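Local coordinates for protein ferulic acid decarboxylase 1 (Candida dubliniensis, PDB 4ZAD) that catalyses the reversible decarboxylation of aromatic acids such as ferulic, coumaric and cinnamic acid to their vinyl derivatives, using prenylated FMN and manganese, at residues Q366-A371 with A454-Q459; N391-F396 with I413-D418; P5-R10 with Q250-V255. All blocks are in the same frame, centred on the assembly; numbering follows the deposited sequence.

Contact 1 (Q366-A371 with A454-Q459); sequences QALWLA and APFASQ
L368 pushes its two methyl groups against F456 and A454, and this apolar cluster is the tight part of the contact. CD2 of L368 does most of the touching. It lies 4.0 Å from CZ of F456 and meets the ring obliquely. The same CD2 is 4.1 Å from CB of A454. The other methyl, CD1, reaches CE2 of F456 at 4.2 Å. The L368 and F456 side chains run past each other in opposite directions. In F456, CG sits between the backbone N and the carbonyl carbon (chi1 49°), which folds the ring back over A454. CB of A454 then lies 3.5 Å above the plane of the F456 ring, offset toward its rim.

L368 comes just before strand 369-374 of the mixed sheet in the C-terminal domain, while A454 is the N-cap of the short helix 455-458. F456 also stacks edge-to-face with H411. The second subunit adds to the packing: its T433 touches L368 and its H436 touches F456.

The contact fades along the helix. S458 and Q459 are partly exposed and stand well back from 366-371. Here the turn is held by its own backbone, with S458 N bonded to A454 O at 2.8 Å.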
# COMPACT_ATOMS: atom_id res chain seq x y z
N GLN A 366 9.90 -0.38 -0.86
CA GLN A 366 11.37 -0.05 -0.77
C GLN A 366 12.26 -1.04 -1.58
O GLN A 366 13.41 -1.32 -1.23
CB GLN A 366 11.84 0.00 0.68
CG GLN A 366 10.94 0.78 1.59
CD GLN A 366 11.03 2.27 1.40
OE1 GLN A 366 10.04 2.96 1.60
NE2 GLN A 366 12.20 2.77 1.03
N ALA A 367 11.70 -1.55 -2.67
CA ALA A 367 12.46 -2.34 -3.61
C ALA A 367 12.85 -3.66 -2.99
O ALA A 367 13.86 -4.25 -3.38
CB ALA A 367 13.68 -1.58 -4.14
N LEU A 368 12.01 -4.14 -2.08
CA LEU A 368 12.08 -5.49 -1.50
C LEU A 368 11.13 -6.46 -2.20
O LEU A 368 11.29 -7.68 -2.08
CB LEU A 368 11.75 -5.44 -0.02
CG LEU A 368 12.87 -4.82 0.83
CD1 LEU A 368 12.37 -4.22 2.10
CD2 LEU A 368 13.95 -5.87 1.10
N TRP A 369 10.17 -5.94 -2.97
CA TRP A 369 9.16 -6.77 -3.65
C TRP A 369 9.33 -6.63 -5.11
O TRP A 369 9.58 -5.54 -5.59
CB TRP A 369 7.76 -6.26 -3.39
CG TRP A 369 7.18 -6.52 -2.13
CD1 TRP A 369 7.80 -6.97 -1.01
CD2 TRP A 369 5.83 -6.29 -1.79
NE1 TRP A 369 6.89 -7.05 0.02
CE2 TRP A 369 5.66 -6.64 -0.45
CE3 TRP A 369 4.73 -5.80 -2.49
CZ2 TRP A 369 4.45 -6.54 0.20
CZ3 TRP A 369 3.55 -5.69 -1.88
CH2 TRP A 369 3.40 -6.06 -0.53
N LEU A 370 9.08 -7.70 -5.83
CA LEU A 370 9.06 -7.62 -7.31
C LEU A 370 7.74 -8.19 -7.74
O LEU A 370 7.46 -9.33 -7.51
CB LEU A 370 10.20 -8.42 -7.95
CG LEU A 370 10.28 -8.36 -9.48
CD1 LEU A 370 10.68 -6.94 -9.89
CD2 LEU A 370 11.25 -9.38 -10.09
N ALA A 371 6.90 -7.37 -8.33
CA ALA A 371 5.65 -7.85 -8.88
C ALA A 371 5.97 -8.46 -10.21
O ALA A 371 6.76 -7.87 -10.98
CB ALA A 371 4.66 -6.69 -9.04
N ALA A 454 18.57 -5.15 4.03
CA ALA A 454 17.19 -5.28 4.51
C ALA A 454 17.22 -5.11 6.00
O ALA A 454 18.02 -5.77 6.67
CB ALA A 454 16.59 -6.63 4.20
N PRO A 455 16.35 -4.22 6.54
CA PRO A 455 16.36 -4.03 7.96
C PRO A 455 16.07 -5.28 8.74
O PRO A 455 16.76 -5.54 9.76
CB PRO A 455 15.26 -2.98 8.15
CG PRO A 455 15.38 -2.17 6.95
CD PRO A 455 15.59 -3.15 5.87
N PHE A 456 15.08 -6.06 8.28
CA PHE A 456 14.70 -7.28 8.97
C PHE A 456 15.88 -8.25 9.06
O PHE A 456 15.94 -9.05 9.99
CB PHE A 456 13.44 -7.94 8.36
CG PHE A 456 13.47 -8.10 6.85
CD1 PHE A 456 14.28 -9.03 6.25
CD2 PHE A 456 12.62 -7.36 6.05
CE1 PHE A 456 14.27 -9.18 4.87
CE2 PHE A 456 12.61 -7.52 4.66
CZ PHE A 456 13.42 -8.41 4.08
N ALA A 457 16.82 -8.14 8.11
CA ALA A 457 18.08 -8.91 8.16
C ALA A 457 19.17 -8.21 9.00
O ALA A 457 19.83 -8.86 9.80
CB ALA A 457 18.61 -9.22 6.76
N SER A 458 19.36 -6.91 8.85
CA SER A 458 20.49 -6.26 9.50
C SER A 458 20.34 -6.23 11.01
O SER A 458 21.34 -6.28 11.74
CB SER A 458 20.72 -4.85 8.96
OG SER A 458 19.68 -3.96 9.33
N GLN A 459 19.08 -6.12 11.47
CA GLN A 459 18.71 -6.11 12.89
C GLN A 459 18.32 -7.48 13.43
O GLN A 459 18.06 -7.62 14.63
CB GLN A 459 17.51 -5.18 13.11
CG GLN A 459 17.69 -3.77 12.61
CD GLN A 459 19.03 -3.20 12.93
OE1 GLN A 459 19.89 -3.13 12.06
NE2 GLN A 459 19.25 -2.83 14.19

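Contact 2 (N391-F396 with I413-D418); sequences NLVGDF and IILVGD
V393 meets I413 and L415 with aliphatic carbons alone, and no flat group lies between them. The one ring in the two segments, that of F396, turns to another side of the helix. It stacks edge-to-face with H349 and touches E402 and C403, well away from 413-418.

V393 therefore carries the helix side of the contact by itself, one methyl to each partner. CG1 of V393 is 4.0 Å from CG2 of I413. CG2 of V393 is 4.0 Å from CD2 of L415. The torsion of V393 explains this split. CG1 is anti to the backbone N (chi1 165°) and CG2 is anti to the carbonyl carbon, which spreads the methyls toward two residues of the strand. The V393 side chain crosses that of I413 at a slant, but lies alongside that of L415, the two running opposite ways.

The arrangement belongs to a beta-alpha-beta crossover. Helix 386-399 lies between the neighbouring parallel strands 369-374 and 412-417 in the chain, and packs against their sheet. I413 and L415 alternate with I414 along strand 412-417, and both direct their side chains to the helix. I414 points to the other face of the sheet, where it touches W369.

Both strand residues have further cover. I413 also touches L397 and F398 of the helix, and L415 touches S390. On the sheet, V372 and V472 flank both of them. The three touching residues are buried. On another side of the helix, D395 is partly exposed and N391 is exposed. The helix turn there is closed by D395 N to N391 O at 3.0 Å.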
# COMPACT_ATOMS: atom_id res chain seq x y z
N ASN A 391 8.45 -22.52 -7.82
CA ASN A 391 9.77 -23.17 -7.78
C ASN A 391 10.62 -22.74 -8.98
O ASN A 391 11.81 -22.38 -8.82
CB ASN A 391 9.57 -24.68 -7.80
CG ASN A 391 10.74 -25.44 -7.24
OD1 ASN A 391 11.91 -25.05 -7.38
ND2 ASN A 391 10.43 -26.57 -6.63
N LEU A 392 10.00 -22.72 -10.17
CA LEU A 392 10.70 -22.25 -11.35
C LEU A 392 11.13 -20.79 -11.25
O LEU A 392 12.26 -20.47 -11.59
CB LEU A 392 9.85 -22.37 -12.62
CG LEU A 392 10.68 -22.19 -13.89
CD1 LEU A 392 11.70 -23.32 -13.91
CD2 LEU A 392 9.83 -22.24 -15.17
N VAL A 393 10.21 -19.91 -10.87
CA VAL A 393 10.50 -18.50 -10.80
C VAL A 393 11.63 -18.29 -9.80
O VAL A 393 12.65 -17.72 -10.12
CB VAL A 393 9.22 -17.63 -10.44
CG1 VAL A 393 9.60 -16.16 -9.99
CG2 VAL A 393 8.21 -17.60 -11.60
N GLY A 394 11.48 -18.75 -8.58
CA GLY A 394 12.47 -18.45 -7.57
C GLY A 394 13.84 -19.07 -7.81
O GLY A 394 14.86 -18.48 -7.45
N ASP A 395 13.89 -20.26 -8.41
CA ASP A 395 15.18 -20.85 -8.71
C ASP A 395 15.84 -19.91 -9.70
O ASP A 395 17.04 -19.58 -9.57
CB ASP A 395 15.06 -22.26 -9.31
CG ASP A 395 14.95 -23.35 -8.23
OD1 ASP A 395 15.15 -23.05 -7.02
OD2 ASP A 395 14.66 -24.52 -8.61
N PHE A 396 15.05 -19.45 -10.64
CA PHE A 396 15.59 -18.61 -11.67
C PHE A 396 16.07 -17.25 -11.18
O PHE A 396 17.16 -16.84 -11.52
CB PHE A 396 14.61 -18.41 -12.80
CG PHE A 396 15.20 -17.64 -13.94
CD1 PHE A 396 16.33 -18.12 -14.61
CD2 PHE A 396 14.64 -16.42 -14.34
CE1 PHE A 396 16.90 -17.37 -15.65
CE2 PHE A 396 15.19 -15.71 -15.37
CZ PHE A 396 16.32 -16.18 -16.03
N ILE A 413 8.63 -12.18 -4.21
CA ILE A 413 8.28 -12.10 -5.62
C ILE A 413 6.80 -12.40 -5.62
O ILE A 413 6.37 -13.31 -4.91
CB ILE A 413 8.98 -13.15 -6.46
CG1 ILE A 413 10.49 -13.17 -6.18
CG2 ILE A 413 8.66 -12.90 -7.95
CD1 ILE A 413 11.25 -11.87 -6.53
N ILE A 414 6.04 -11.63 -6.39
CA ILE A 414 4.61 -11.63 -6.28
C ILE A 414 4.01 -11.95 -7.62
O ILE A 414 4.13 -11.20 -8.54
CB ILE A 414 4.15 -10.31 -5.82
CG1 ILE A 414 4.60 -10.10 -4.35
CG2 ILE A 414 2.65 -10.23 -5.93
CD1 ILE A 414 4.16 -8.81 -3.77
N LEU A 415 3.43 -13.13 -7.77
CA LEU A 415 2.94 -13.54 -9.07
C LEU A 415 1.47 -13.15 -9.12
O LEU A 415 0.72 -13.51 -8.24
CB LEU A 415 3.13 -15.02 -9.25
CG LEU A 415 4.58 -15.53 -9.08
CD1 LEU A 415 4.59 -17.12 -9.12
CD2 LEU A 415 5.56 -14.98 -10.05
N VAL A 416 1.09 -12.38 -10.14
CA VAL A 416 -0.26 -11.92 -10.28
C VAL A 416 -0.73 -12.03 -11.73
O VAL A 416 0.07 -11.98 -12.66
CB VAL A 416 -0.41 -10.48 -9.75
CG1 VAL A 416 0.42 -9.47 -10.57
CG2 VAL A 416 -1.87 -10.12 -9.73
N GLY A 417 -2.03 -12.18 -11.92
CA GLY A 417 -2.61 -12.27 -13.25
C GLY A 417 -2.70 -10.92 -13.91
O GLY A 417 -2.45 -9.89 -13.28
N ASP A 418 -3.09 -10.92 -15.17
CA ASP A 418 -2.82 -9.81 -16.07
C ASP A 418 -3.92 -8.76 -16.06
O ASP A 418 -3.96 -7.94 -16.95
CB ASP A 418 -2.62 -10.37 -17.51
CG ASP A 418 -3.89 -11.06 -18.04
OD1 ASP A 418 -4.79 -10.34 -18.50
OD2 ASP A 418 -4.02 -12.30 -17.89

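Contact 3 (P5-R10 with Q250-V255); sequences PALKFR and QAVPVV
L7 lays one methyl over the side-chain amide of Q250 and brings the other up to V252. The contact joins the turn that leads into helix 9-19, whose N-cap is K8, to the residues ahead of strand 253-256. That strand is the middle one of a small mixed sheet, between strands 119-120 and 263-265, and 250-255 belongs to the Rift-related domain of the UbiD family.

The L7 side chain comes in across the extended Q250 chain. In Q250, CG is anti to the backbone N (chi1 -179°), and this carries its amide out to L7. CD2 of L7 is 3.5 Å from CD of Q250. It is nearly as close to OE1 of Q250, at 3.6 Å, and to NE2 of Q250, at 3.7 Å. The methyl thus stands almost straight above the amide plane, and the contact is van der Waals packing. The torsions of L7 (chi1 -112°, chi2 6°) are far from staggered, so the exact place of its methyls is probably less sure.

On the V252 side the packing is looser. The V252 side chain is about 4 Å from that of W175 at the nearest atoms. W175 binds prenylated FMN, so V252 lies next to a cofactor-binding residue. Its backbone is bonded to V119 of the neighbouring strand. Past L7, R10 forms a salt bridge with E269. L7 and V252 are buried, whereas Q250 is exposed at the border of the contact. The link between the two buried side chains is a single approach, CD1 of L7 to CG2 of V252 at 4.4 Å.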
# COMPACT_ATOMS: atom_id res chain seq x y z
N PRO A 5 20.36 15.81 -23.15
CA PRO A 5 20.46 15.52 -21.72
C PRO A 5 20.89 14.07 -21.40
O PRO A 5 21.27 13.79 -20.27
CB PRO A 5 19.05 15.83 -21.24
CG PRO A 5 18.21 15.42 -22.44
CD PRO A 5 18.96 15.78 -23.62
N ALA A 6 20.85 13.18 -22.38
CA ALA A 6 21.35 11.82 -22.20
C ALA A 6 22.87 11.84 -22.03
O ALA A 6 23.45 11.10 -21.25
CB ALA A 6 20.95 10.90 -23.38
N LEU A 7 23.52 12.72 -22.76
CA LEU A 7 24.96 12.69 -22.86
C LEU A 7 25.65 13.79 -22.07
O LEU A 7 26.86 13.74 -21.87
CB LEU A 7 25.35 12.79 -24.34
CG LEU A 7 25.99 11.64 -25.11
CD1 LEU A 7 26.10 10.30 -24.35
CD2 LEU A 7 25.27 11.48 -26.45
N LYS A 8 24.90 14.79 -21.62
CA LYS A 8 25.51 16.00 -21.02
C LYS A 8 24.75 16.41 -19.77
O LYS A 8 23.63 16.91 -19.84
CB LYS A 8 25.57 17.18 -22.04
CG LYS A 8 26.22 16.88 -23.41
CD LYS A 8 27.63 17.46 -23.61
CE LYS A 8 27.66 18.60 -24.64
NZ LYS A 8 29.04 18.78 -25.26
N PHE A 9 25.37 16.21 -18.61
CA PHE A 9 24.74 16.51 -17.31
C PHE A 9 24.09 17.90 -17.33
O PHE A 9 22.97 18.10 -16.86
CB PHE A 9 25.79 16.40 -16.22
CG PHE A 9 25.30 16.76 -14.82
CD1 PHE A 9 24.23 16.10 -14.25
CD2 PHE A 9 25.97 17.73 -14.06
CE1 PHE A 9 23.81 16.42 -12.98
CE2 PHE A 9 25.54 18.04 -12.79
CZ PHE A 9 24.46 17.40 -12.26
N ARG A 10 24.81 18.86 -17.89
CA ARG A 10 24.38 20.25 -17.91
C ARG A 10 23.26 20.50 -18.89
O ARG A 10 22.53 21.47 -18.77
CB ARG A 10 25.56 21.17 -18.20
CG ARG A 10 26.63 21.08 -17.11
CD ARG A 10 27.10 22.45 -16.68
NE ARG A 10 27.97 22.38 -15.52
CZ ARG A 10 28.72 23.39 -15.07
NH1 ARG A 10 28.70 24.56 -15.68
NH2 ARG A 10 29.49 23.23 -14.00
N GLN A 250 25.05 6.65 -29.87
CA GLN A 250 26.21 7.51 -29.93
C GLN A 250 27.26 7.14 -28.87
O GLN A 250 26.97 7.13 -27.70
CB GLN A 250 25.81 8.96 -29.69
CG GLN A 250 27.02 9.86 -29.78
CD GLN A 250 26.72 11.29 -29.66
OE1 GLN A 250 25.63 11.75 -29.99
NE2 GLN A 250 27.72 12.04 -29.18
N ALA A 251 28.50 6.93 -29.32
CA ALA A 251 29.68 6.68 -28.49
C ALA A 251 29.87 7.71 -27.37
O ALA A 251 30.00 8.90 -27.64
CB ALA A 251 30.93 6.73 -29.37
N VAL A 252 29.98 7.25 -26.12
CA VAL A 252 30.36 8.15 -25.06
C VAL A 252 31.78 8.66 -25.26
O VAL A 252 32.76 7.91 -25.21
CB VAL A 252 30.24 7.54 -23.66
CG1 VAL A 252 30.55 8.63 -22.59
CG2 VAL A 252 28.84 6.95 -23.45
N PRO A 253 31.90 9.95 -25.50
CA PRO A 253 33.23 10.51 -25.57
C PRO A 253 33.97 10.45 -24.21
O PRO A 253 33.46 10.90 -23.21
CB PRO A 253 32.96 11.95 -26.00
CG PRO A 253 31.58 12.25 -25.58
CD PRO A 253 30.84 10.96 -25.49
N VAL A 254 35.17 9.87 -24.21
CA VAL A 254 35.95 9.66 -23.00
C VAL A 254 37.38 10.19 -23.15
O VAL A 254 37.93 10.28 -24.26
CB VAL A 254 36.05 8.12 -22.57
CG1 VAL A 254 34.66 7.46 -22.35
CG2 VAL A 254 36.88 7.27 -23.54
N VAL A 255 37.97 10.49 -22.01
CA VAL A 255 39.35 10.94 -21.93
C VAL A 255 40.11 10.12 -20.89
O VAL A 255 39.53 9.59 -19.94
CB VAL A 255 39.39 12.43 -21.58
CG1 VAL A 255 38.72 13.26 -22.71
CG2 VAL A 255 38.72 12.67 -20.21

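Contacts 1 and 2 belong together, with centres 17 Å apart. Both lie in the C-terminal domain and share one mixed sheet, where strands 369-374 and 412-417 are parallel neighbours. They touch directly: L370 O and I414 N are 2.9 Å apart, a probable hydrogen bond. Both segments of contact 2 fall between those of contact 1 in the chain, and both segments of contact 3 come earlier. Contact 3 is about 34 Å from contact 1 and 38 Å from contact 2, centre to centre, across the chain's centre. Contacts 1 and 2 thus build on one sheet, with contact 1 also facing the second subunit. Contact 3 lies apart, near W175, which binds prenylated FMN.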